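Terminal uridylyltransferase 1 (Trypanosoma brucei, PDB 5IDO) catalyses the addition of uridines from UTP to the 3' ends of guide RNAs, ribosomal RNAs and some mRNAs in mitochondrial RNA editing. Local coordinates at residues F107-S112 and D125-D130; P173-H178 and F285-R290. All blocks are in the same frame, centred on the assembly; numbering follows the deposited sequence.

Contact 1 (F107-S112 and D125-D130). With UTP (uridine 5'-triphosphate), chain B.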
ATOM      1  N   PHE A 107      -8.967   6.080  -8.222  1.00 36.98           N
ATOM      2  CA  PHE A 107      -9.198   5.380  -6.971  1.00 34.76           C
ATOM      3  C   PHE A 107      -7.895   5.300  -6.182  1.00 31.24           C
ATOM      4  O   PHE A 107      -6.887   4.822  -6.697  1.00 37.14           O
ATOM      5  CB  PHE A 107      -9.740   3.966  -7.227  1.00 33.83           C
ATOM      6  CG  PHE A 107     -11.058   3.924  -7.974  1.00 33.88           C
ATOM      7  CD1 PHE A 107     -11.135   4.280  -9.313  1.00 34.09           C
ATOM      8  CD2 PHE A 107     -12.209   3.491  -7.342  1.00 34.45           C
ATOM      9  CE1 PHE A 107     -12.342   4.235  -9.997  1.00 33.52           C
ATOM     10  CE2 PHE A 107     -13.420   3.433  -8.024  1.00 32.41           C
ATOM     11  CZ  PHE A 107     -13.483   3.807  -9.351  1.00 31.58           C
ATOM     12  N   ILE A 108      -7.906   5.772  -4.941  1.00 28.64           N
ATOM     13  CA  ILE A 108      -6.777   5.524  -4.051  1.00 28.33           C
ATOM     14  C   ILE A 108      -6.890   4.114  -3.485  1.00 24.63           C
ATOM     15  O   ILE A 108      -7.972   3.702  -3.078  1.00 24.15           O
ATOM     16  CB  ILE A 108      -6.710   6.534  -2.883  1.00 26.33           C
ATOM     17  CG1 ILE A 108      -6.432   7.941  -3.396  1.00 24.47           C
ATOM     18  CG2 ILE A 108      -5.614   6.141  -1.885  1.00 31.26           C
ATOM     19  CD1 ILE A 108      -6.132   8.931  -2.281  1.00 22.98           C
ATOM     20  N   PHE A 109      -5.788   3.364  -3.479  1.00 22.28           N
ATOM     21  CA  PHE A 109      -5.756   2.105  -2.737  1.00 25.31           C
ATOM     22  C   PHE A 109      -4.442   1.995  -1.955  1.00 25.11           C
ATOM     23  O   PHE A 109      -3.617   2.901  -1.999  1.00 25.32           O
ATOM     24  CB  PHE A 109      -5.972   0.898  -3.671  1.00 25.72           C
ATOM     25  CG  PHE A 109      -4.856   0.653  -4.656  1.00 27.52           C
ATOM     26  CD1 PHE A 109      -4.792   1.355  -5.849  1.00 29.52           C
ATOM     27  CD2 PHE A 109      -3.891  -0.316  -4.405  1.00 25.42           C
ATOM     28  CE1 PHE A 109      -3.772   1.114  -6.765  1.00 30.51           C
ATOM     29  CE2 PHE A 109      -2.872  -0.559  -5.312  1.00 26.79           C
ATOM     30  CZ  PHE A 109      -2.810   0.156  -6.494  1.00 25.47           C
ATOM     31  N   GLY A 110      -4.268   0.910  -1.210  1.00 24.72           N
ATOM     32  CA  GLY A 110      -3.066   0.738  -0.410  1.00 30.98           C
ATOM     33  C   GLY A 110      -3.242   1.052   1.070  1.00 29.17           C
ATOM     34  O   GLY A 110      -4.343   0.934   1.619  1.00 25.67           O
ATOM     35  N   SER A 111      -2.152   1.469   1.712  1.00 30.09           N
ATOM     36  CA  SER A 111      -2.115   1.609   3.169  1.00 30.61           C
ATOM     37  C   SER A 111      -3.097   2.645   3.714  1.00 28.82           C
ATOM     38  O   SER A 111      -3.669   2.445   4.783  1.00 31.45           O
ATOM     39  CB  SER A 111      -0.695   1.954   3.631  1.00 35.41           C
ATOM     40  OG  SER A 111      -0.232   3.144   3.019  1.00 43.12           O
ATOM     41  N   SER A 112      -3.296   3.744   2.993  1.00 27.93           N
ATOM     42  CA  SER A 112      -4.224   4.780   3.447  1.00 29.47           C
ATOM     43  C   SER A 112      -5.642   4.222   3.559  1.00 30.01           C
ATOM     44  O   SER A 112      -6.409   4.616   4.440  1.00 32.90           O
ATOM     45  CB  SER A 112      -4.207   5.987   2.508  1.00 33.21           C
ATOM     46  OG  SER A 112      -4.711   5.651   1.229  1.00 31.67           O
ATOM     47  N   ASP A 125      -0.992   4.961  -3.638  1.00 29.42           N
ATOM     48  CA  ASP A 125      -1.323   4.153  -4.808  1.00 30.75           C
ATOM     49  C   ASP A 125      -2.558   4.692  -5.536  1.00 29.73           C
ATOM     50  O   ASP A 125      -3.649   4.762  -4.963  1.00 29.30           O
ATOM     51  CB  ASP A 125      -1.554   2.698  -4.401  1.00 38.47           C
ATOM     52  CG  ASP A 125      -0.285   2.014  -3.965  1.00 45.79           C
ATOM     53  OD1 ASP A 125       0.697   2.048  -4.734  1.00 48.87           O
ATOM     54  OD2 ASP A 125      -0.264   1.452  -2.848  1.00 50.38           O
ATOM     55  N   PHE A 126      -2.379   5.071  -6.798  1.00 27.07           N
ATOM     56  CA  PHE A 126      -3.499   5.532  -7.614  1.00 30.00           C
ATOM     57  C   PHE A 126      -3.918   4.473  -8.621  1.00 27.88           C
ATOM     58  O   PHE A 126      -3.077   3.881  -9.302  1.00 30.08           O
ATOM     59  CB  PHE A 126      -3.148   6.828  -8.350  1.00 26.54           C
ATOM     60  CG  PHE A 126      -3.070   8.029  -7.458  1.00 23.56           C
ATOM     61  CD1 PHE A 126      -4.146   8.384  -6.656  1.00 23.37           C
ATOM     62  CD2 PHE A 126      -1.928   8.814  -7.431  1.00 18.13           C
ATOM     63  CE1 PHE A 126      -4.080   9.491  -5.836  1.00 23.80           C
ATOM     64  CE2 PHE A 126      -1.858   9.932  -6.610  1.00 18.73           C
ATOM     65  CZ  PHE A 126      -2.933  10.266  -5.810  1.00 25.61           C
ATOM     66  N   ALA A 127      -5.222   4.232  -8.699  1.00 25.34           N
ATOM     67  CA  ALA A 127      -5.789   3.353  -9.713  1.00 27.67           C
ATOM     68  C   ALA A 127      -6.718   4.155 -10.625  1.00 28.33           C
ATOM     69  O   ALA A 127      -7.595   4.871 -10.148  1.00 28.56           O
ATOM     70  CB  ALA A 127      -6.536   2.199  -9.065  1.00 26.94           C
ATOM     71  N   VAL A 128      -6.510   4.032 -11.934  1.00 29.05           N
ATOM     72  CA  VAL A 128      -7.298   4.758 -12.928  1.00 25.28           C
ATOM     73  C   VAL A 128      -8.166   3.778 -13.728  1.00 30.87           C
ATOM     74  O   VAL A 128      -7.660   2.992 -14.529  1.00 29.66           O
ATOM     75  CB  VAL A 128      -6.389   5.562 -13.873  1.00 23.34           C
ATOM     76  CG1 VAL A 128      -7.206   6.322 -14.902  1.00 24.25           C
ATOM     77  CG2 VAL A 128      -5.517   6.525 -13.071  1.00 21.72           C
ATOM     78  N   VAL A 129      -9.475   3.819 -13.485  1.00 27.59           N
ATOM     79  CA  VAL A 129     -10.402   2.861 -14.079  1.00 28.59           C
ATOM     80  C   VAL A 129     -11.637   3.527 -14.693  1.00 28.93           C
ATOM     81  O   VAL A 129     -12.227   4.427 -14.095  1.00 27.66           O
ATOM     82  CB  VAL A 129     -10.897   1.828 -13.035  1.00 30.61           C
ATOM     83  CG1 VAL A 129     -11.655   0.695 -13.722  1.00 29.31           C
ATOM     84  CG2 VAL A 129      -9.744   1.287 -12.202  1.00 30.18           C
ATOM     85  N   ASP A 130     -12.007   3.085 -15.892  1.00 31.84           N
ATOM     86  CA  ASP A 130     -13.335   3.334 -16.452  1.00 31.46           C
ATOM     87  C   ASP A 130     -14.246   2.217 -15.946  1.00 29.41           C
ATOM     88  O   ASP A 130     -14.152   1.080 -16.406  1.00 29.59           O
ATOM     89  CB  ASP A 130     -13.283   3.366 -17.989  1.00 35.06           C
ATOM     90  CG  ASP A 130     -14.640   3.668 -18.644  1.00 41.04           C
ATOM     91  OD1 ASP A 130     -15.704   3.310 -18.089  1.00 40.21           O
ATOM     92  OD2 ASP A 130     -14.633   4.257 -19.748  1.00 43.63           O
TER
HETATM   93  PA  UTP B 701       2.170  -3.514  -0.353  1.00 44.81           P
HETATM   94  O1A UTP B 701       2.540  -4.964  -0.117  1.00 46.82           O
HETATM   95  O2A UTP B 701       2.880  -2.741  -1.442  1.00 40.96           O
HETATM   96  O3A UTP B 701       2.251  -2.746   1.065  1.00 54.35           O
HETATM   97  O5' UTP B 701       0.588  -3.469  -0.635  1.00 53.71           O
HETATM   98  PB  UTP B 701       2.593  -1.177   1.243  1.00 40.20           P
HETATM   99  O1B UTP B 701       2.574  -0.459  -0.088  1.00 41.19           O
HETATM  100  O2B UTP B 701       1.712  -0.653   2.357  1.00 41.54           O
HETATM  101  O3B UTP B 701       4.073  -1.269   1.870  1.00 46.05           O
HETATM  102  PG  UTP B 701       5.442  -1.252   1.023  1.00 46.59           P
HETATM  103  O1G UTP B 701       5.066  -1.277  -0.437  1.00 48.26           O
HETATM  104  O2G UTP B 701       6.099  -2.528   1.497  1.00 38.64           O
HETATM  105  O3G UTP B 701       6.125   0.023   1.460  1.00 50.59           O
HETATM  106  C5' UTP B 701       0.041  -2.321  -1.275  1.00 52.51           C
HETATM  107  C4' UTP B 701      -1.253  -2.709  -1.964  1.00 50.68           C
HETATM  108  O4' UTP B 701      -0.957  -3.390  -3.185  1.00 51.45           O
HETATM  109  C1' UTP B 701      -1.901  -4.442  -3.399  1.00 50.71           C
HETATM  110  C2' UTP B 701      -2.813  -4.476  -2.183  1.00 49.71           C
HETATM  111  O2' UTP B 701      -4.032  -3.804  -2.505  1.00 44.12           O
HETATM  112  C3' UTP B 701      -2.074  -3.680  -1.132  1.00 49.74           C
HETATM  113  O3' UTP B 701      -2.972  -3.002  -0.248  1.00 49.52           O
HETATM  114  N1  UTP B 701      -1.205  -5.726  -3.540  1.00 53.89           N
HETATM  115  C6  UTP B 701       0.063  -5.852  -3.125  1.00 53.21           C
HETATM  116  C2  UTP B 701      -1.878  -6.837  -4.094  1.00 53.65           C
HETATM  117  O2  UTP B 701      -3.061  -6.711  -4.482  1.00 49.65           O
HETATM  118  N3  UTP B 701      -1.254  -8.014  -4.221  1.00 52.55           N
HETATM  119  C4  UTP B 701       0.015  -8.159  -3.818  1.00 54.14           C
HETATM  120  O4  UTP B 701       0.583  -9.266  -3.943  1.00 53.28           O
HETATM  121  C5  UTP B 701       0.700  -7.081  -3.260  1.00 55.21           C
HETATM  122  O   HOH W   1       0.169   1.588  -0.461  1.00 40.64           O

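Contact 2 (P173-H178 and F285-R290). Unlike the reference sequence in segment 285-290: A286 (reference Asp).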
ATOM      1  N   PRO A 173       2.407  -2.141 -16.269  1.00 44.14           N
ATOM      2  CA  PRO A 173       2.826  -0.790 -16.660  1.00 42.87           C
ATOM      3  C   PRO A 173       2.253   0.266 -15.726  1.00 42.65           C
ATOM      4  O   PRO A 173       1.039   0.328 -15.535  1.00 43.31           O
ATOM      5  CB  PRO A 173       2.261  -0.642 -18.076  1.00 43.42           C
ATOM      6  CG  PRO A 173       2.169  -2.053 -18.589  1.00 41.67           C
ATOM      7  CD  PRO A 173       1.783  -2.873 -17.386  1.00 40.62           C
ATOM      8  N   ILE A 174       3.127   1.067 -15.127  1.00 33.04           N
ATOM      9  CA  ILE A 174       2.695   2.128 -14.227  1.00 32.31           C
ATOM     10  C   ILE A 174       3.464   3.412 -14.472  1.00 29.98           C
ATOM     11  O   ILE A 174       4.422   3.449 -15.248  1.00 27.72           O
ATOM     12  CB  ILE A 174       2.874   1.749 -12.738  1.00 34.90           C
ATOM     13  CG1 ILE A 174       4.363   1.635 -12.388  1.00 40.00           C
ATOM     14  CG2 ILE A 174       2.117   0.473 -12.400  1.00 35.13           C
ATOM     15  CD1 ILE A 174       4.635   1.342 -10.925  1.00 43.26           C
ATOM     16  N   ILE A 175       3.021   4.468 -13.803  1.00 27.40           N
ATOM     17  CA  ILE A 175       3.766   5.711 -13.729  1.00 26.48           C
ATOM     18  C   ILE A 175       4.201   5.899 -12.281  1.00 26.44           C
ATOM     19  O   ILE A 175       3.402   5.719 -11.366  1.00 28.87           O
ATOM     20  CB  ILE A 175       2.920   6.926 -14.188  1.00 25.94           C
ATOM     21  CG1 ILE A 175       2.450   6.743 -15.633  1.00 27.54           C
ATOM     22  CG2 ILE A 175       3.711   8.223 -14.034  1.00 20.80           C
ATOM     23  CD1 ILE A 175       1.567   7.859 -16.126  1.00 21.70           C
ATOM     24  N   LYS A 176       5.462   6.243 -12.065  1.00 26.82           N
ATOM     25  CA  LYS A 176       5.913   6.543 -10.714  1.00 30.55           C
ATOM     26  C   LYS A 176       6.352   7.988 -10.620  1.00 31.79           C
ATOM     27  O   LYS A 176       7.158   8.452 -11.422  1.00 30.16           O
ATOM     28  CB  LYS A 176       7.056   5.620 -10.285  1.00 34.59           C
ATOM     29  CG  LYS A 176       6.597   4.275  -9.756  1.00 40.14           C
ATOM     30  CD  LYS A 176       7.614   3.692  -8.788  1.00 44.38           C
ATOM     31  CE  LYS A 176       7.696   4.513  -7.506  1.00 49.13           C
ATOM     32  NZ  LYS A 176       6.483   4.370  -6.649  1.00 51.24           N
ATOM     33  N   HIS A 177       5.813   8.701  -9.639  1.00 30.95           N
ATOM     34  CA  HIS A 177       6.247  10.063  -9.388  1.00 26.43           C
ATOM     35  C   HIS A 177       7.090  10.121  -8.129  1.00 28.76           C
ATOM     36  O   HIS A 177       6.637   9.742  -7.052  1.00 29.10           O
ATOM     37  CB  HIS A 177       5.058  10.999  -9.261  1.00 24.13           C
ATOM     38  CG  HIS A 177       5.436  12.401  -8.903  1.00 27.22           C
ATOM     39  ND1 HIS A 177       5.093  12.978  -7.700  1.00 28.10           N
ATOM     40  CD2 HIS A 177       6.142  13.334  -9.583  1.00 27.13           C
ATOM     41  CE1 HIS A 177       5.558  14.214  -7.661  1.00 29.82           C
ATOM     42  NE2 HIS A 177       6.200  14.455  -8.790  1.00 29.29           N
ATOM     43  N   HIS A 178       8.324  10.585  -8.282  1.00 28.61           N
ATOM     44  CA  HIS A 178       9.258  10.719  -7.173  1.00 28.54           C
ATOM     45  C   HIS A 178       9.365  12.182  -6.759  1.00 31.09           C
ATOM     46  O   HIS A 178      10.097  12.954  -7.379  1.00 33.79           O
ATOM     47  CB  HIS A 178      10.642  10.192  -7.559  1.00 30.05           C
ATOM     48  CG  HIS A 178      10.625   8.854  -8.228  1.00 29.73           C
ATOM     49  ND1 HIS A 178      10.569   7.670  -7.524  1.00 31.57           N
ATOM     50  CD2 HIS A 178      10.687   8.510  -9.537  1.00 30.27           C
ATOM     51  CE1 HIS A 178      10.578   6.656  -8.370  1.00 30.54           C
ATOM     52  NE2 HIS A 178      10.654   7.138  -9.598  1.00 28.96           N
ATOM     53  N   PHE A 285       3.827   8.985  -5.643  1.00 26.27           N
ATOM     54  CA  PHE A 285       2.718   8.092  -5.950  1.00 25.46           C
ATOM     55  C   PHE A 285       3.057   7.117  -7.062  1.00 22.12           C
ATOM     56  O   PHE A 285       3.978   7.345  -7.846  1.00 25.38           O
ATOM     57  CB  PHE A 285       1.445   8.884  -6.300  1.00 23.35           C
ATOM     58  CG  PHE A 285       1.565   9.784  -7.512  1.00 24.29           C
ATOM     59  CD1 PHE A 285       1.466   9.269  -8.802  1.00 25.49           C
ATOM     60  CD2 PHE A 285       1.709  11.154  -7.359  1.00 24.15           C
ATOM     61  CE1 PHE A 285       1.553  10.096  -9.909  1.00 23.26           C
ATOM     62  CE2 PHE A 285       1.789  11.989  -8.460  1.00 22.09           C
ATOM     63  CZ  PHE A 285       1.710  11.458  -9.741  1.00 19.79           C
ATOM     64  N   ALA A 286       2.325   6.007  -7.085  1.00 21.23           N
ATOM     65  CA  ALA A 286       2.343   5.071  -8.204  1.00 26.57           C
ATOM     66  C   ALA A 286       0.975   5.085  -8.883  1.00 24.58           C
ATOM     67  O   ALA A 286      -0.053   5.003  -8.213  1.00 26.85           O
ATOM     68  CB  ALA A 286       2.694   3.668  -7.733  1.00 24.22           C
ATOM     69  N   LEU A 287       0.961   5.203 -10.206  1.00 26.93           N
ATOM     70  CA  LEU A 287      -0.297   5.247 -10.950  1.00 24.48           C
ATOM     71  C   LEU A 287      -0.437   4.004 -11.822  1.00 25.28           C
ATOM     72  O   LEU A 287       0.365   3.785 -12.726  1.00 29.63           O
ATOM     73  CB  LEU A 287      -0.369   6.526 -11.799  1.00 26.82           C
ATOM     74  CG  LEU A 287      -1.596   6.835 -12.680  1.00 24.42           C
ATOM     75  CD1 LEU A 287      -1.656   8.323 -12.962  1.00 26.32           C
ATOM     76  CD2 LEU A 287      -1.568   6.073 -13.998  1.00 19.98           C
ATOM     77  N   SER A 288      -1.452   3.192 -11.552  1.00 24.15           N
ATOM     78  CA  SER A 288      -1.709   2.014 -12.374  1.00 27.39           C
ATOM     79  C   SER A 288      -3.129   2.052 -12.929  1.00 28.79           C
ATOM     80  O   SER A 288      -3.912   2.936 -12.589  1.00 27.28           O
ATOM     81  CB  SER A 288      -1.487   0.732 -11.575  1.00 29.81           C
ATOM     82  OG  SER A 288      -2.337   0.693 -10.447  1.00 38.09           O
ATOM     83  N   PHE A 289      -3.464   1.083 -13.773  1.00 30.41           N
ATOM     84  CA  PHE A 289      -4.739   1.121 -14.478  1.00 35.76           C
ATOM     85  C   PHE A 289      -5.619  -0.079 -14.157  1.00 35.98           C
ATOM     86  O   PHE A 289      -6.632  -0.312 -14.822  1.00 34.00           O
ATOM     87  CB  PHE A 289      -4.502   1.209 -15.991  1.00 35.17           C
ATOM     88  CG  PHE A 289      -3.705   2.414 -16.409  1.00 35.07           C
ATOM     89  CD1 PHE A 289      -4.325   3.638 -16.610  1.00 35.40           C
ATOM     90  CD2 PHE A 289      -2.335   2.326 -16.592  1.00 36.86           C
ATOM     91  CE1 PHE A 289      -3.595   4.752 -16.989  1.00 33.32           C
ATOM     92  CE2 PHE A 289      -1.599   3.438 -16.971  1.00 38.95           C
ATOM     93  CZ  PHE A 289      -2.232   4.652 -17.171  1.00 36.90           C
ATOM     94  N   ARG A 290      -5.242  -0.834 -13.130  1.00 30.80           N
ATOM     95  CA  ARG A 290      -5.995  -2.028 -12.763  1.00 32.16           C
ATOM     96  C   ARG A 290      -6.698  -1.857 -11.420  1.00 31.54           C
ATOM     97  O   ARG A 290      -6.319  -1.006 -10.613  1.00 33.92           O
ATOM     98  CB  ARG A 290      -5.073  -3.250 -12.744  1.00 39.90           C
ATOM     99  CG  ARG A 290      -4.286  -3.429 -14.038  1.00 41.84           C
ATOM    100  CD  ARG A 290      -3.562  -4.768 -14.096  1.00 42.95           C
ATOM    101  NE  ARG A 290      -2.604  -4.820 -15.199  1.00 44.37           N
ATOM    102  CZ  ARG A 290      -1.876  -5.889 -15.509  1.00 44.87           C
ATOM    103  NH1 ARG A 290      -1.999  -7.004 -14.805  1.00 47.25           N
ATOM    104  NH2 ARG A 290      -1.026  -5.845 -16.526  1.00 42.94           N
TER
HETATM  105  O   HOH W   2      -1.285  -0.798 -14.792  1.00 42.16           O

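Contact 1 (F107-S112 and D125-D130)
F107 N donates to A127 O at 2.7 Å, almost straight at 177°. A127 N returns a bond to F107 O in the same antiparallel pair. Two residues further on, at the next hydrogen-bonded pair, F109 N reaches D125 O at 3.0 Å, from 26° outside the carbonyl plane.

F107, F109, D125 and A127 share one face of the sheet. The F109 ring lies under the D125 side chain. Its CG sits between the backbone N and the carbonyl carbon (chi1 67°), and this turns the ring back toward strand 125-130. D125 CB then stands 3.4 Å from the F109 ring centroid, over the middle of the face, in a CH-pi contact. The A127 methyl, CB, touches F109 CD1 at 3.8 Å. On the other face, I108 CG1 packs on F126 CE1 at 3.7 Å, the two side chains running alongside each other.

Beyond F109 the strand turns at G110, the N-cap of helix 111-115. G110 CA is 3.7 Å from UTP O3', and G110 N is bonded to S297 OG, which also binds UTP. D125 probably binds the catalytic magnesium, as in relatives. A glycine-serine turn facing the aspartate strand is the signature of the polymerase beta-type nucleotidyltransferase palm.

Contact 2 (P173-H178 and F285-R290)
F285 and H177 form one end of an antiparallel strand pair in the nucleotidyltransferase palm sheet. F285 N donates to H177 O, and H177 N donates to F285 O at 2.9 Å. The F285 ring bends over its partner because CG takes the place between the backbone N and the carbonyl carbon (chi1 61°). H177 CB lies over one face of this ring, toward the rim, 3.5 Å from the F285 centroid. The imidazole itself is displaced from the phenyl, with planes 29° apart and little face-to-face overlap. H177 ND1 bonds to I283 O, which fixes the imidazole.

A286 pairs with K176 on the opposite face. It stands where the natural sequence has an aspartate, a position probably important for catalysis, as in related enzymes. K176 bends at chi3 and chi4 and brings NZ to 4.0 Å from A286 CB. The same NZ makes a salt bridge to D123, a probable ligand of the catalytic metal.

L287 exchanges two backbone bonds with I175, and L287 N meets I175 O at 2.8 Å. Their side chains run alongside each other, with CB atoms 4.1 Å apart. Helix 143-156 covers I175 through I150 and T151.

S288 CB touches I174 CG2 at 3.7 Å. Here the strand ends, and a water takes over the link: it donates to P173 O at 2.7 Å and accepts from F289 N. The F289 ring turns its edge to P173 O and packs on A146. R290 reaches out, extended from CG to NE, and NE forms a salt bridge with E143. R290 NH2 passes obliquely by the proline ring, 4.2 Å from P173 CD.

Contacts 1 and 2 belong to one mixed five-stranded sheet, and their centres are about 10 Å apart. The order across it is 104-109, 124-130, 285-288, 174-177, 164-167. The inner strands 124-130 and 285-288 run parallel and join the contacts: F126 N to A286 O and F126 O to S288 N are probable hydrogen bonds. Along the chain, contact 1 closes before contact 2 opens. Between the segments of contact 2 lies the separate antiparallel sheet of strands 198-203, 228-233, 239-244 and 267-271, so the palm is completed from distant sequence. The D125 side chain is about 5 Å from the magnesium ion, and that of A286 about 7 Å. Both contacts thus border the active site.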